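Local coordinates for hexapeptide transferase family protein (Anaplasma phagocytophilum, PDB 3IXC), which probably acts as a transferase of the hexapeptide-repeat family, and binds magnesium ions between the subunits of a trimer, at residues 74-85 and 97-108; 114-125 and 132-143. All coordinates share one frame; numbering follows the deposited sequence. Where two conformers were deposited one is given.

Overall arrangement
Both contacts join neighbouring coils of one parallel beta-helix, and they follow one another along the chain without nesting or crossing. Contact 1 comes first: the chain leaves 74-85, makes one turn of the helix through strand 86-87, and returns as 97-108 directly alongside. Contact 2 repeats this two coils further on, where 114-125 runs through strand 126-127 before 132-143 closes the loop. Their centres lie about 10 Å apart. Residues 97-108 and 114-125 are themselves neighbours, bridging the pairs, so four successive coils run in parallel through two sheets and the corner between them. Helix 170-188 touches side chains of both contacts, and both also meet the second subunit.

Contact 1. Residues 74-85 and 97-108; sequences EVGEGTNIQDNT and VIGKFVTIGHSC. With MG (magnesium ion), chain B.
Glu74 and Val97 open the pairing of two coils of a left-handed parallel beta-helix, the fold of hexapeptide transferases. The Glu74 carboxylate lies beside the Val97 methyls, its OE2 held by Lys72, while Glu74 O takes the N-H of Ile98. Glu77, in the turn after strand 72-75, runs alongside the Phe101 ring, with Glu77 OE2 3.8 Å from Phe101 CZ; its carbonyl oxygen stands over the ring face and also accepts the Phe101 N-H. Thr79 stitches the corner with one hydroxyl: OG1 donates to Gly99 O at 2.7 Å and accepts from Val102 N at 2.9 Å. Asn80 CG sits between its backbone N and carbonyl carbon (chi1 63°), where ND2 meets Thr103 OG1 in the amide plane at 3.1 Å. Thr103 OG1 is also bonded to Ser179 of helix 170-188. Ile81 turns inward, its CD1 meeting Ile98 CD1 tip to tip; its approach to Ile104 is less certain, because that side chain has two conformers. Gln82 is extended, its NE2 bound to Asn80 OD1, which holds the amide in place while OE1 sits over the His106 ring, 3.2 Å above its plane. Two waters donate to OE1, one of them a magnesium ligand. Asp83 OD2 accepts from His106 ND1 at the ring edge, 2.8 Å away, through its anti side, and also pairs with Arg67 of the second subunit. The other ring nitrogen, His106 NE2, binds the magnesium ion at 2.4 Å, and His88 and His111 of the second subunit complete the protein ligands.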
# COMPACT_ATOMS: atom_id res chain seq x y z
N GLU A 74 -19.82 -5.72 0.40
CA GLU A 74 -20.87 -4.87 0.94
C GLU A 74 -20.25 -3.90 1.93
O GLU A 74 -19.48 -4.31 2.80
CB GLU A 74 -21.95 -5.70 1.62
CG GLU A 74 -22.67 -6.67 0.67
CD GLU A 74 -23.70 -7.54 1.36
OE1 GLU A 74 -23.67 -7.64 2.61
OE2 GLU A 74 -24.55 -8.12 0.66
N VAL A 75 -20.56 -2.61 1.76
CA VAL A 75 -20.06 -1.58 2.65
C VAL A 75 -21.23 -0.81 3.24
O VAL A 75 -21.96 -0.12 2.52
CB VAL A 75 -19.11 -0.61 1.91
CG1 VAL A 75 -18.59 0.48 2.86
CG2 VAL A 75 -17.94 -1.38 1.24
N GLY A 76 -21.40 -0.92 4.56
CA GLY A 76 -22.55 -0.33 5.24
C GLY A 76 -22.51 1.18 5.36
O GLY A 76 -21.49 1.82 5.12
N GLU A 77 -23.66 1.74 5.74
CA GLU A 77 -23.84 3.17 6.00
C GLU A 77 -22.74 3.72 6.92
O GLU A 77 -22.40 3.10 7.92
CB GLU A 77 -25.21 3.40 6.65
CG GLU A 77 -25.40 4.78 7.24
CD GLU A 77 -26.71 4.94 8.01
OE1 GLU A 77 -27.49 3.97 8.11
OE2 GLU A 77 -26.96 6.05 8.53
N GLY A 78 -22.22 4.90 6.57
CA GLY A 78 -21.35 5.66 7.47
C GLY A 78 -19.96 5.08 7.66
O GLY A 78 -19.25 5.44 8.59
N THR A 79 -19.57 4.17 6.77
CA THR A 79 -18.26 3.52 6.84
C THR A 79 -17.23 4.24 5.99
O THR A 79 -17.52 4.66 4.87
CB THR A 79 -18.39 2.03 6.46
OG1 THR A 79 -19.03 1.35 7.55
CG2 THR A 79 -17.03 1.36 6.17
N ASN A 80 -16.02 4.38 6.53
CA ASN A 80 -14.90 4.93 5.76
C ASN A 80 -13.87 3.84 5.45
O ASN A 80 -13.54 3.01 6.31
CB ASN A 80 -14.26 6.14 6.47
CG ASN A 80 -13.66 5.79 7.82
OD1 ASN A 80 -12.49 5.41 7.91
ND2 ASN A 80 -14.45 5.91 8.88
N ILE A 81 -13.42 3.81 4.20
CA ILE A 81 -12.34 2.91 3.80
C ILE A 81 -11.24 3.80 3.26
O ILE A 81 -11.34 4.36 2.16
CB ILE A 81 -12.82 1.88 2.76
CG1 ILE A 81 -14.04 1.13 3.29
CG2 ILE A 81 -11.66 0.92 2.42
CD1 ILE A 81 -14.60 0.05 2.35
N GLN A 82 -10.18 3.94 4.05
CA GLN A 82 -9.19 4.99 3.82
C GLN A 82 -8.18 4.64 2.72
O GLN A 82 -8.21 3.54 2.15
CB GLN A 82 -8.51 5.35 5.14
CG GLN A 82 -9.46 6.02 6.12
CD GLN A 82 -8.85 6.19 7.48
OE1 GLN A 82 -7.63 6.35 7.61
NE2 GLN A 82 -9.69 6.18 8.52
N ASP A 83 -7.33 5.62 2.43
CA ASP A 83 -6.57 5.69 1.18
C ASP A 83 -5.70 4.48 0.91
O ASP A 83 -5.05 3.96 1.82
CB ASP A 83 -5.69 6.95 1.18
CG ASP A 83 -6.38 8.13 1.85
OD1 ASP A 83 -6.80 9.07 1.14
OD2 ASP A 83 -6.52 8.08 3.09
N ASN A 84 -5.71 4.05 -0.35
CA ASN A 84 -4.86 2.96 -0.83
C ASN A 84 -5.18 1.59 -0.22
O ASN A 84 -4.39 0.66 -0.36
CB ASN A 84 -3.36 3.30 -0.67
CG ASN A 84 -2.88 4.31 -1.71
OD1 ASN A 84 -3.65 4.76 -2.56
ND2 ASN A 84 -1.59 4.65 -1.66
N THR A 85 -6.33 1.45 0.44
CA THR A 85 -6.79 0.14 0.89
C THR A 85 -7.26 -0.71 -0.30
O THR A 85 -7.82 -0.18 -1.26
CB THR A 85 -7.89 0.30 1.94
OG1 THR A 85 -7.30 0.78 3.14
CG2 THR A 85 -8.59 -1.04 2.25
N VAL A 97 -18.12 -8.56 3.89
CA VAL A 97 -19.29 -7.85 4.41
C VAL A 97 -18.79 -6.90 5.49
O VAL A 97 -18.25 -7.34 6.50
CB VAL A 97 -20.34 -8.81 4.98
CG1 VAL A 97 -21.51 -8.02 5.59
CG2 VAL A 97 -20.85 -9.76 3.89
N ILE A 98 -18.93 -5.61 5.22
CA ILE A 98 -18.47 -4.56 6.13
C ILE A 98 -19.70 -3.81 6.61
O ILE A 98 -20.51 -3.34 5.80
CB ILE A 98 -17.47 -3.61 5.43
CG1 ILE A 98 -16.25 -4.41 4.93
CG2 ILE A 98 -17.02 -2.49 6.38
CD1 ILE A 98 -15.39 -3.71 3.89
N GLY A 99 -19.85 -3.73 7.93
CA GLY A 99 -21.04 -3.16 8.55
C GLY A 99 -21.08 -1.64 8.52
O GLY A 99 -20.40 -1.00 7.70
N LYS A 100 -21.88 -1.08 9.42
CA LYS A 100 -22.13 0.35 9.50
C LYS A 100 -21.13 1.03 10.42
O LYS A 100 -20.71 0.46 11.42
CB LYS A 100 -23.54 0.61 10.03
CG LYS A 100 -24.65 -0.03 9.24
CD LYS A 100 -25.97 0.31 9.91
CE LYS A 100 -27.12 -0.48 9.33
NZ LYS A 100 -28.37 -0.20 10.09
N PHE A 101 -20.77 2.27 10.09
CA PHE A 101 -19.91 3.09 10.96
C PHE A 101 -18.59 2.41 11.30
O PHE A 101 -18.08 2.51 12.42
CB PHE A 101 -20.69 3.55 12.21
CG PHE A 101 -21.97 4.25 11.87
CD1 PHE A 101 -21.95 5.51 11.29
CD2 PHE A 101 -23.19 3.62 12.10
CE1 PHE A 101 -23.15 6.16 10.96
CE2 PHE A 101 -24.38 4.25 11.77
CZ PHE A 101 -24.36 5.53 11.20
N VAL A 102 -18.04 1.72 10.30
CA VAL A 102 -16.75 1.03 10.41
C VAL A 102 -15.66 1.99 9.94
O VAL A 102 -15.87 2.77 9.00
CB VAL A 102 -16.74 -0.25 9.54
CG1 VAL A 102 -15.32 -0.82 9.39
CG2 VAL A 102 -17.65 -1.32 10.14
N THR A 103 -14.51 1.94 10.61
CA THR A 103 -13.33 2.69 10.18
C THR A 103 -12.27 1.71 9.72
O THR A 103 -11.86 0.82 10.49
CB THR A 103 -12.77 3.57 11.34
OG1 THR A 103 -13.71 4.61 11.65
CG2 THR A 103 -11.43 4.22 10.93
N ILE A 104 -11.86 1.84 8.45
CA ILE A 104 -10.73 1.08 7.93
C ILE A 104 -9.62 2.05 7.56
O ILE A 104 -9.79 2.92 6.71
CB ILE A 104 -11.14 0.19 6.72
CG1 ILE A 104 -12.15 -0.87 7.18
CG2 ILE A 104 -9.90 -0.48 6.09
CD1 ILE A 104 -13.21 -1.20 6.16
N GLY A 105 -8.50 1.92 8.26
CA GLY A 105 -7.37 2.83 8.10
C GLY A 105 -6.66 2.74 6.76
O GLY A 105 -6.97 1.88 5.92
N HIS A 106 -5.69 3.63 6.55
CA HIS A 106 -5.00 3.69 5.25
C HIS A 106 -4.30 2.38 4.96
O HIS A 106 -3.78 1.72 5.87
CB HIS A 106 -3.92 4.78 5.22
CG HIS A 106 -4.33 6.06 5.88
ND1 HIS A 106 -5.11 7.01 5.25
CD2 HIS A 106 -4.05 6.56 7.11
CE1 HIS A 106 -5.30 8.03 6.07
NE2 HIS A 106 -4.67 7.78 7.21
N SER A 107 -4.27 2.02 3.68
CA SER A 107 -3.38 0.97 3.18
C SER A 107 -3.58 -0.38 3.88
O SER A 107 -2.62 -1.09 4.18
CB SER A 107 -1.93 1.42 3.26
OG SER A 107 -1.75 2.62 2.51
N CYS A 108 -4.85 -0.70 4.15
CA CYS A 108 -5.21 -2.02 4.63
C CYS A 108 -5.41 -2.98 3.45
O CYS A 108 -5.52 -2.55 2.31
CB CYS A 108 -6.48 -1.96 5.47
SG CYS A 108 -6.20 -1.23 7.10
MG MG B . -5.47 9.26 8.85
O HOH W 1 -5.92 5.48 9.51
O HOH W 2 -7.39 9.03 9.23
O HOH W 3 -3.28 -1.72 0.64

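Contact 2. Residues 114-125 and 132-143; sequences TLGNNAFVGMGS and VMEEGSMLAAGS
Met133 and Leu115 lead the apolar contacts, their side chains crossing inside the coil with Met133 CG 3.9 Å from Leu115 CD2. Met133 then bends at its last torsion (chi3 69°), which carries CE back to within 3.6 Å of Phe120 O, while SD rests against Val121 CG2. Leu139 also turns inward, toward Val121 and Ser125, though its methyl contacts are tentative because two conformers are modelled. On the outward face Phe120 and Met138 lie side by side, both with CG anti to the backbone N. Met138 SD approaches the Phe120 ring obliquely, 4.3 Å from its centroid and 35° off the normal, a Met-aromatic contact; Leu176 and Ser179 of helix 170-188 also touch the Phe120 side chain.

Backbone hydrogen bonds tie the coils in parallel register. Thr114 O and Phe120 O accept from Met133 N and Leu139 N, and the carbonyls of Met133 and Leu139 take the N-H groups of Gly116 and Gly122. Such regularly stacked short strands, separated by type II turns, are the build of the left-handed parallel beta-helix. At those turns Asn117 O and Met123 O receive Gly136 N and Gly142 N.

Polar side chains work at the corners. Ser125 OG donates to Gly122 O of its own turn at 2.8 Å, from above the carbonyl plane, and accepts the N-H of Ser143 at 3.1 Å. At the other corner a water donates to both Asn118 OD1 and Glu135 OE2, bridging the coils, while Asn118 ND2 reaches Gln177 of helix 170-188 and Phe101 O.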
# COMPACT_ATOMS: atom_id res chain seq x y z
N THR A 114 -15.56 -10.52 7.50
CA THR A 114 -16.79 -9.90 7.98
C THR A 114 -16.44 -8.94 9.11
O THR A 114 -15.84 -9.34 10.10
CB THR A 114 -17.79 -10.96 8.47
OG1 THR A 114 -18.07 -11.87 7.40
CG2 THR A 114 -19.09 -10.32 8.95
N LEU A 115 -16.82 -7.67 8.95
CA LEU A 115 -16.55 -6.65 9.96
C LEU A 115 -17.86 -6.08 10.47
O LEU A 115 -18.64 -5.51 9.70
CB LEU A 115 -15.66 -5.53 9.38
CG LEU A 115 -14.41 -5.94 8.59
CD1 LEU A 115 -13.67 -4.71 8.11
CD2 LEU A 115 -13.46 -6.85 9.41
N GLY A 116 -18.12 -6.27 11.76
CA GLY A 116 -19.38 -5.82 12.35
C GLY A 116 -19.45 -4.32 12.48
O GLY A 116 -18.44 -3.61 12.31
N ASN A 117 -20.64 -3.81 12.79
CA ASN A 117 -20.80 -2.37 12.98
C ASN A 117 -19.79 -1.83 13.98
O ASN A 117 -19.51 -2.48 14.99
CB ASN A 117 -22.20 -2.02 13.48
CG ASN A 117 -23.30 -2.53 12.57
OD1 ASN A 117 -23.09 -2.78 11.37
ND2 ASN A 117 -24.50 -2.68 13.13
N ASN A 118 -19.26 -0.64 13.70
CA ASN A 118 -18.32 0.04 14.59
C ASN A 118 -16.99 -0.69 14.78
O ASN A 118 -16.24 -0.36 15.70
CB ASN A 118 -18.92 0.30 15.99
CG ASN A 118 -19.85 1.51 16.05
OD1 ASN A 118 -20.75 1.54 16.89
ND2 ASN A 118 -19.60 2.53 15.22
N ALA A 119 -16.68 -1.68 13.93
CA ALA A 119 -15.33 -2.26 13.90
C ALA A 119 -14.33 -1.19 13.47
O ALA A 119 -14.67 -0.27 12.70
CB ALA A 119 -15.27 -3.45 12.95
N PHE A 120 -13.10 -1.30 13.97
CA PHE A 120 -12.06 -0.31 13.69
C PHE A 120 -10.81 -1.08 13.32
O PHE A 120 -10.26 -1.84 14.14
CB PHE A 120 -11.82 0.57 14.93
CG PHE A 120 -10.91 1.75 14.71
CD1 PHE A 120 -11.43 3.05 14.71
CD2 PHE A 120 -9.54 1.58 14.50
CE1 PHE A 120 -10.60 4.16 14.51
CE2 PHE A 120 -8.69 2.70 14.30
CZ PHE A 120 -9.22 3.98 14.31
N VAL A 121 -10.37 -0.90 12.08
CA VAL A 121 -9.18 -1.60 11.58
C VAL A 121 -8.06 -0.59 11.44
O VAL A 121 -8.12 0.31 10.59
CB VAL A 121 -9.45 -2.29 10.22
CG1 VAL A 121 -8.19 -3.02 9.73
CG2 VAL A 121 -10.61 -3.26 10.33
N GLY A 122 -7.04 -0.72 12.28
CA GLY A 122 -5.91 0.20 12.29
C GLY A 122 -5.19 0.21 10.95
O GLY A 122 -5.15 -0.81 10.27
N MET A 123 -4.66 1.37 10.58
CA MET A 123 -3.95 1.52 9.31
C MET A 123 -2.88 0.45 9.11
O MET A 123 -2.22 0.02 10.06
CB MET A 123 -3.33 2.91 9.22
CG MET A 123 -2.26 3.20 10.27
SD MET A 123 -1.84 4.95 10.21
CE MET A 123 -0.65 5.12 11.51
N GLY A 124 -2.71 0.02 7.86
CA GLY A 124 -1.65 -0.93 7.52
C GLY A 124 -1.91 -2.35 8.00
O GLY A 124 -0.96 -3.13 8.12
N SER A 125 -3.18 -2.68 8.24
CA SER A 125 -3.55 -4.04 8.68
C SER A 125 -4.01 -4.91 7.52
O SER A 125 -4.46 -4.42 6.49
CB SER A 125 -4.65 -3.99 9.75
OG SER A 125 -4.18 -3.38 10.94
N VAL A 132 -13.30 -12.65 11.25
CA VAL A 132 -14.49 -11.91 11.66
C VAL A 132 -14.09 -10.93 12.73
O VAL A 132 -13.39 -11.28 13.68
CB VAL A 132 -15.59 -12.86 12.23
CG1 VAL A 132 -16.77 -12.05 12.79
CG2 VAL A 132 -16.07 -13.84 11.16
N MET A 133 -14.52 -9.68 12.58
CA MET A 133 -14.51 -8.74 13.69
C MET A 133 -15.95 -8.52 14.12
O MET A 133 -16.80 -8.11 13.31
CB MET A 133 -13.84 -7.42 13.30
CG MET A 133 -12.34 -7.58 13.06
SD MET A 133 -11.51 -6.02 12.69
CE MET A 133 -11.65 -5.19 14.28
N GLU A 134 -16.25 -8.83 15.38
CA GLU A 134 -17.59 -8.59 15.90
C GLU A 134 -17.83 -7.08 16.03
O GLU A 134 -16.90 -6.28 15.95
CB GLU A 134 -17.78 -9.30 17.23
CG GLU A 134 -17.71 -10.83 17.10
CD GLU A 134 -18.09 -11.54 18.38
OE1 GLU A 134 -18.14 -10.90 19.45
OE2 GLU A 134 -18.35 -12.77 18.30
N GLU A 135 -19.09 -6.71 16.22
CA GLU A 135 -19.46 -5.31 16.42
C GLU A 135 -18.57 -4.68 17.49
O GLU A 135 -18.32 -5.29 18.53
CB GLU A 135 -20.94 -5.22 16.81
CG GLU A 135 -21.43 -3.86 17.29
CD GLU A 135 -21.05 -3.54 18.74
OE1 GLU A 135 -21.12 -4.45 19.60
OE2 GLU A 135 -20.70 -2.38 19.01
N GLY A 136 -18.08 -3.47 17.24
CA GLY A 136 -17.38 -2.72 18.28
C GLY A 136 -16.09 -3.34 18.79
O GLY A 136 -15.81 -3.32 19.99
N SER A 137 -15.32 -3.89 17.86
CA SER A 137 -14.00 -4.47 18.14
C SER A 137 -12.93 -3.71 17.37
O SER A 137 -13.24 -2.94 16.46
CB SER A 137 -13.98 -5.96 17.77
OG SER A 137 -14.21 -6.15 16.37
N MET A 138 -11.67 -3.92 17.73
CA MET A 138 -10.59 -3.14 17.13
C MET A 138 -9.32 -3.95 16.87
O MET A 138 -8.97 -4.83 17.65
CB MET A 138 -10.25 -1.93 18.00
CG MET A 138 -9.19 -1.02 17.40
SD MET A 138 -9.15 0.64 18.10
CE MET A 138 -8.61 0.31 19.72
N LEU A 139 -8.67 -3.61 15.76
CA LEU A 139 -7.37 -4.15 15.41
C LEU A 139 -6.38 -2.99 15.43
O LEU A 139 -6.63 -1.94 14.82
CB LEU A 139 -7.46 -4.77 14.02
CG LEU A 139 -6.43 -5.78 13.54
CD1 LEU A 139 -6.36 -6.97 14.49
CD2 LEU A 139 -6.79 -6.22 12.13
N ALA A 140 -5.25 -3.17 16.13
CA ALA A 140 -4.21 -2.14 16.17
C ALA A 140 -3.61 -1.94 14.78
O ALA A 140 -3.64 -2.86 13.95
CB ALA A 140 -3.11 -2.53 17.13
N ALA A 141 -3.03 -0.76 14.55
CA ALA A 141 -2.27 -0.50 13.33
C ALA A 141 -1.26 -1.62 13.07
O ALA A 141 -0.64 -2.14 14.00
CB ALA A 141 -1.54 0.83 13.43
N GLY A 142 -1.13 -2.00 11.80
CA GLY A 142 -0.10 -2.94 11.38
C GLY A 142 -0.35 -4.38 11.76
O GLY A 142 0.58 -5.19 11.77
N SER A 143 -1.60 -4.72 12.07
CA SER A 143 -1.94 -6.09 12.46
C SER A 143 -2.12 -7.01 11.26
O SER A 143 -2.42 -6.55 10.16
CB SER A 143 -3.22 -6.13 13.28
OG SER A 143 -3.11 -5.39 14.48
O HOH W 4 -22.44 -0.78 17.30